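Local coordinates for periplasmic sugar-binding domain protein (Pseudomonas fluorescens Pf-5, PDB 3H75) that probably binds a carbohydrate in the periplasm, as a two-domain member of the bacterial solute-binding protein 2 family, at residues M129-L134 / A172-V177; H135-V140 / D234-G239. All coordinates share one frame; numbering follows the deposited sequence.

Contact 1 (M129-L134 / A172-V177); sequences MLKELL and AEHPQV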
# COMPACT_ATOMS: atom_id res chain seq x y z
N MSE A 129 10.83 -8.20 1.05
CA MSE A 129 10.89 -8.25 2.50
C MSE A 129 11.59 -9.49 3.01
O MSE A 129 12.43 -9.40 3.90
CB MSE A 129 9.50 -8.16 3.13
CG MSE A 129 8.92 -6.74 3.14
SE MSE A 129 7.39 -6.58 4.32
CE MSE A 129 6.09 -7.57 3.25
N LEU A 130 11.27 -10.65 2.45
CA LEU A 130 11.93 -11.86 2.92
C LEU A 130 13.40 -11.86 2.52
O LEU A 130 14.25 -12.22 3.33
CB LEU A 130 11.24 -13.13 2.39
CG LEU A 130 11.79 -14.40 3.06
CD1 LEU A 130 11.55 -14.33 4.56
CD2 LEU A 130 11.13 -15.63 2.48
N LYS A 131 13.70 -11.46 1.29
CA LYS A 131 15.09 -11.43 0.85
C LYS A 131 15.92 -10.51 1.74
O LYS A 131 17.05 -10.85 2.11
CB LYS A 131 15.20 -10.98 -0.61
CG LYS A 131 14.75 -12.03 -1.61
CD LYS A 131 15.07 -11.63 -3.04
CE LYS A 131 16.56 -11.60 -3.32
NZ LYS A 131 17.18 -12.95 -3.28
N GLU A 132 15.36 -9.35 2.09
CA GLU A 132 16.05 -8.40 2.95
C GLU A 132 16.25 -8.95 4.36
O GLU A 132 17.32 -8.79 4.95
CB GLU A 132 15.27 -7.09 3.02
CG GLU A 132 15.44 -6.20 1.81
CD GLU A 132 16.83 -5.60 1.74
OE1 GLU A 132 17.16 -4.77 2.62
OE2 GLU A 132 17.59 -5.96 0.82
N LEU A 133 15.22 -9.59 4.90
CA LEU A 133 15.31 -10.16 6.24
C LEU A 133 16.40 -11.23 6.26
O LEU A 133 17.21 -11.28 7.19
CB LEU A 133 13.97 -10.78 6.65
CG LEU A 133 12.84 -9.83 7.05
CD1 LEU A 133 11.56 -10.64 7.26
CD2 LEU A 133 13.21 -9.06 8.32
N LEU A 134 16.42 -12.07 5.23
CA LEU A 134 17.42 -13.13 5.14
C LEU A 134 18.82 -12.53 5.05
O LEU A 134 19.76 -13.04 5.66
CB LEU A 134 17.15 -14.01 3.92
CG LEU A 134 16.06 -15.06 4.13
CD1 LEU A 134 15.73 -15.74 2.80
CD2 LEU A 134 16.54 -16.09 5.14
N ALA A 172 10.34 -20.27 -2.05
CA ALA A 172 10.68 -21.33 -2.98
C ALA A 172 12.16 -21.30 -3.34
O ALA A 172 12.74 -22.32 -3.70
CB ALA A 172 9.84 -21.21 -4.25
N GLU A 173 12.77 -20.12 -3.23
CA GLU A 173 14.18 -19.95 -3.55
C GLU A 173 15.08 -20.23 -2.36
O GLU A 173 16.30 -20.34 -2.52
CB GLU A 173 14.42 -18.53 -4.06
CG GLU A 173 13.61 -18.21 -5.31
CD GLU A 173 13.73 -16.76 -5.77
OE1 GLU A 173 14.30 -15.94 -5.03
OE2 GLU A 173 13.24 -16.45 -6.87
N HIS A 174 14.49 -20.34 -1.18
CA HIS A 174 15.25 -20.57 0.04
C HIS A 174 14.66 -21.68 0.91
O HIS A 174 14.03 -21.43 1.93
CB HIS A 174 15.32 -19.27 0.84
CG HIS A 174 16.04 -18.18 0.12
ND1 HIS A 174 17.41 -18.07 0.11
CD2 HIS A 174 15.57 -17.19 -0.69
CE1 HIS A 174 17.77 -17.07 -0.68
NE2 HIS A 174 16.67 -16.52 -1.17
N PRO A 175 14.87 -22.94 0.51
CA PRO A 175 14.35 -24.09 1.26
C PRO A 175 14.81 -24.17 2.72
O PRO A 175 14.18 -24.86 3.52
CB PRO A 175 14.79 -25.29 0.42
CG PRO A 175 16.00 -24.79 -0.31
CD PRO A 175 15.61 -23.39 -0.69
N GLN A 176 15.88 -23.46 3.06
CA GLN A 176 16.36 -23.47 4.44
C GLN A 176 15.40 -22.71 5.36
O GLN A 176 15.37 -22.94 6.57
CB GLN A 176 17.76 -22.84 4.54
CG GLN A 176 18.27 -22.72 5.97
CD GLN A 176 19.71 -22.26 6.05
OE1 GLN A 176 20.10 -21.28 5.41
NE2 GLN A 176 20.50 -22.95 6.86
N VAL A 177 14.61 -21.82 4.77
CA VAL A 177 13.63 -21.06 5.55
C VAL A 177 12.39 -21.92 5.73
O VAL A 177 11.82 -22.44 4.77
CB VAL A 177 13.24 -19.74 4.83
CG1 VAL A 177 12.18 -19.00 5.65
CG2 VAL A 177 14.47 -18.86 4.64
O HOH W 1 16.56 -15.42 -3.85
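Leu134 meets His174 and Val177 with its two methyl branches, one for each partner. Leu134 CD1 lies over one face of the His174 imidazole, 3.8 Å from the ring centroid and 17° off the ring normal, which qualifies as a CH-pi contact; Leu134 CD1 sits nearest the inner end of the ring, 3.6 Å from His174 CG. The other branch, Leu134 CD2, meets Val177 CG2 tip to tip at 3.5 Å, tighter than usual for two carbons. With CG of Leu134 anti to its carbonyl carbon (chi1 -81°), the fork is carried out from the helix toward His174 and Val177. No direct hydrogen bond joins the segments. Their polar link is a water that accepts from Lys131 NZ at 2.6 Å, donates to Glu173 OE1 at 2.6 Å and lies 2.9 Å from His174 NE2, in a hydrogen bond of undecided direction. Lys131 reaches it because its chain bends at its last two torsions, bringing the ammonium to the imidazole edge, near the ring plane. Lys131 NZ and Glu173 OE1 remain 4.5 Å apart, beyond a salt bridge, so the water, not a direct pair, bridges the two charges. Were His174 an alanine, the bridging water would probably lose its third partner and Leu134 CD1 the ring face it packs on. Two further bonds position this shell: Tyr127 OH bonds Glu173 OE1, and a type I turn from His174 to Val177 is closed by Val177 N to His174 O. The contact joins the C-terminal half of helix 122-137 to the connection between helix 158-173 and strand 177-184, with Leu130 packing on Leu167, Ala170 and Leu171 of helix 158-173, and Leu134 also touching Leu208 of strand 206-211.

Contact 2 (H135-V140 / D234-G239); sequences HKLGPV and DLLFSG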
# COMPACT_ATOMS: atom_id res chain seq x y z
N HIS A 135 18.94 -11.45 4.30
CA HIS A 135 20.25 -10.81 4.16
C HIS A 135 20.76 -10.28 5.49
O HIS A 135 21.93 -10.47 5.84
CB HIS A 135 20.17 -9.66 3.16
CG HIS A 135 21.50 -9.04 2.88
ND1 HIS A 135 22.51 -9.71 2.23
CD2 HIS A 135 22.01 -7.83 3.22
CE1 HIS A 135 23.59 -8.95 2.18
NE2 HIS A 135 23.31 -7.80 2.78
N LYS A 136 19.89 -9.62 6.24
CA LYS A 136 20.28 -9.05 7.53
C LYS A 136 20.55 -10.11 8.59
O LYS A 136 21.41 -9.92 9.46
CB LYS A 136 19.21 -8.06 8.00
CG LYS A 136 19.04 -6.89 7.05
CD LYS A 136 18.02 -5.89 7.57
CE LYS A 136 17.78 -4.78 6.55
NZ LYS A 136 19.03 -4.06 6.22
N LEU A 137 19.82 -11.22 8.55
CA LEU A 137 20.03 -12.29 9.52
C LEU A 137 21.44 -12.86 9.35
O LEU A 137 22.11 -13.20 10.33
CB LEU A 137 19.00 -13.41 9.35
CG LEU A 137 19.14 -14.56 10.35
CD1 LEU A 137 18.84 -14.04 11.74
CD2 LEU A 137 18.18 -15.69 9.99
N GLY A 138 21.87 -12.96 8.10
CA GLY A 138 23.19 -13.48 7.80
C GLY A 138 23.31 -14.98 8.01
O GLY A 138 22.31 -15.67 8.24
N PRO A 139 24.53 -15.52 7.91
CA PRO A 139 24.87 -16.93 8.07
C PRO A 139 24.39 -17.57 9.37
O PRO A 139 24.11 -16.89 10.36
CB PRO A 139 26.39 -16.94 7.96
CG PRO A 139 26.62 -15.87 6.94
CD PRO A 139 25.70 -14.77 7.41
N VAL A 140 24.33 -18.90 9.35
CA VAL A 140 23.89 -19.74 10.45
C VAL A 140 23.61 -21.16 9.94
O VAL A 140 23.59 -22.11 10.72
CB VAL A 140 22.60 -19.18 11.11
CG1 VAL A 140 21.44 -19.21 10.11
CG2 VAL A 140 22.26 -19.99 12.35
N ASP A 234 17.98 -10.48 17.82
CA ASP A 234 17.83 -11.93 17.72
C ASP A 234 16.56 -12.36 17.00
O ASP A 234 16.35 -13.55 16.75
CB ASP A 234 17.88 -12.57 19.11
CG ASP A 234 16.81 -12.02 20.05
OD1 ASP A 234 15.61 -12.14 19.73
OD2 ASP A 234 17.18 -11.47 21.11
N LEU A 235 15.71 -11.40 16.66
CA LEU A 235 14.46 -11.67 15.96
C LEU A 235 14.26 -10.50 15.01
O LEU A 235 14.15 -9.36 15.44
CB LEU A 235 13.31 -11.76 16.96
CG LEU A 235 11.92 -12.14 16.45
CD1 LEU A 235 11.98 -13.48 15.72
CD2 LEU A 235 10.95 -12.21 17.62
N LEU A 236 14.22 -10.78 13.70
CA LEU A 236 14.09 -9.71 12.72
C LEU A 236 12.69 -9.60 12.11
O LEU A 236 12.11 -10.60 11.69
CB LEU A 236 15.13 -9.90 11.61
CG LEU A 236 16.56 -10.13 12.11
CD1 LEU A 236 17.51 -10.05 10.92
CD2 LEU A 236 16.95 -9.08 13.16
N PHE A 237 12.20 -8.37 12.05
CA PHE A 237 10.86 -8.04 11.55
C PHE A 237 10.86 -7.17 10.30
O PHE A 237 11.70 -6.28 10.15
CB PHE A 237 10.08 -7.27 12.62
CG PHE A 237 9.81 -8.05 13.86
CD1 PHE A 237 8.55 -8.60 14.07
CD2 PHE A 237 10.80 -8.22 14.83
CE1 PHE A 237 8.27 -9.31 15.23
CE2 PHE A 237 10.53 -8.94 15.99
CZ PHE A 237 9.27 -9.48 16.20
N SER A 238 9.88 -7.41 9.43
CA SER A 238 9.69 -6.61 8.23
C SER A 238 8.26 -6.07 8.25
O SER A 238 7.37 -6.64 8.89
CB SER A 238 9.90 -7.44 6.96
OG SER A 238 8.85 -8.38 6.77
N GLY A 239 8.05 -4.96 7.54
CA GLY A 239 6.72 -4.37 7.47
C GLY A 239 6.55 -3.52 6.23
O GLY A 239 7.52 -3.25 5.51
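Leu137 and Leu236 mark the closest approach of the two backbones, with CA atoms 7.2 Å apart, where the last turn of helix 122-137 passes the start of strand 236-240. The contact is carried by one methyl group: Leu236 CD1 presses against the helix backbone, 3.5 Å from Leu137 N and 3.8 Å from Lys136 C. Around that point the same methyl, Leu236 CD1, is flanked by two beta carbons, Lys136 CB at 3.9 Å and Leu137 CB at 4.0 Å, so the leucine packs on the peptide link between these residues and on the roots of their side chains. Leu236 gets there with CG anti to its carbonyl carbon (chi1 -50°) and an extended second torsion, which sends CD1 outward from the strand. Lys136 starts toward the strand, but its aliphatic chain then leads away, leaving the amino group outside the contact. Leu137 offers mainly its backbone and CB; its side chain also touches Gln207 on the adjacent strand. Just beyond, Gly138 leaves the helix with positive phi (73°), and a beta carbon there would clash with Pro139 CD, consistent with glycine at this exit. Leu236 is bonded through its backbone to Gln207 and Val209 of strand 206-211, with which strand 236-240 runs parallel. A helix packed on a mainly parallel sheet, here through a strand leucine set against its last turn, is the layered alpha/beta packing of periplasmic binding protein domains.

Overall arrangement
Following the chain from the N terminus, helix 122-137 supplies the first segment of both contacts, 129-134 and then 135-140. Contact 1 closes a loop of 37 residues through strand 146-152 and helix 158-173; contact 2 closes one of 93 residues, reaching strand 236-240. Since 172-177 comes after 135-140 and before 234-239, the two closures cross rather than nest. Their centres lie 10 Å apart, and they touch directly: Met129 SE is 3.4 Å from Ser238 OG, and Leu133 CD2 packs on the backbone carbon Phe237 C. One helix thus packs against both the lead-in to edge strand 177-184 and interior strand 236-240 of one mixed sheet.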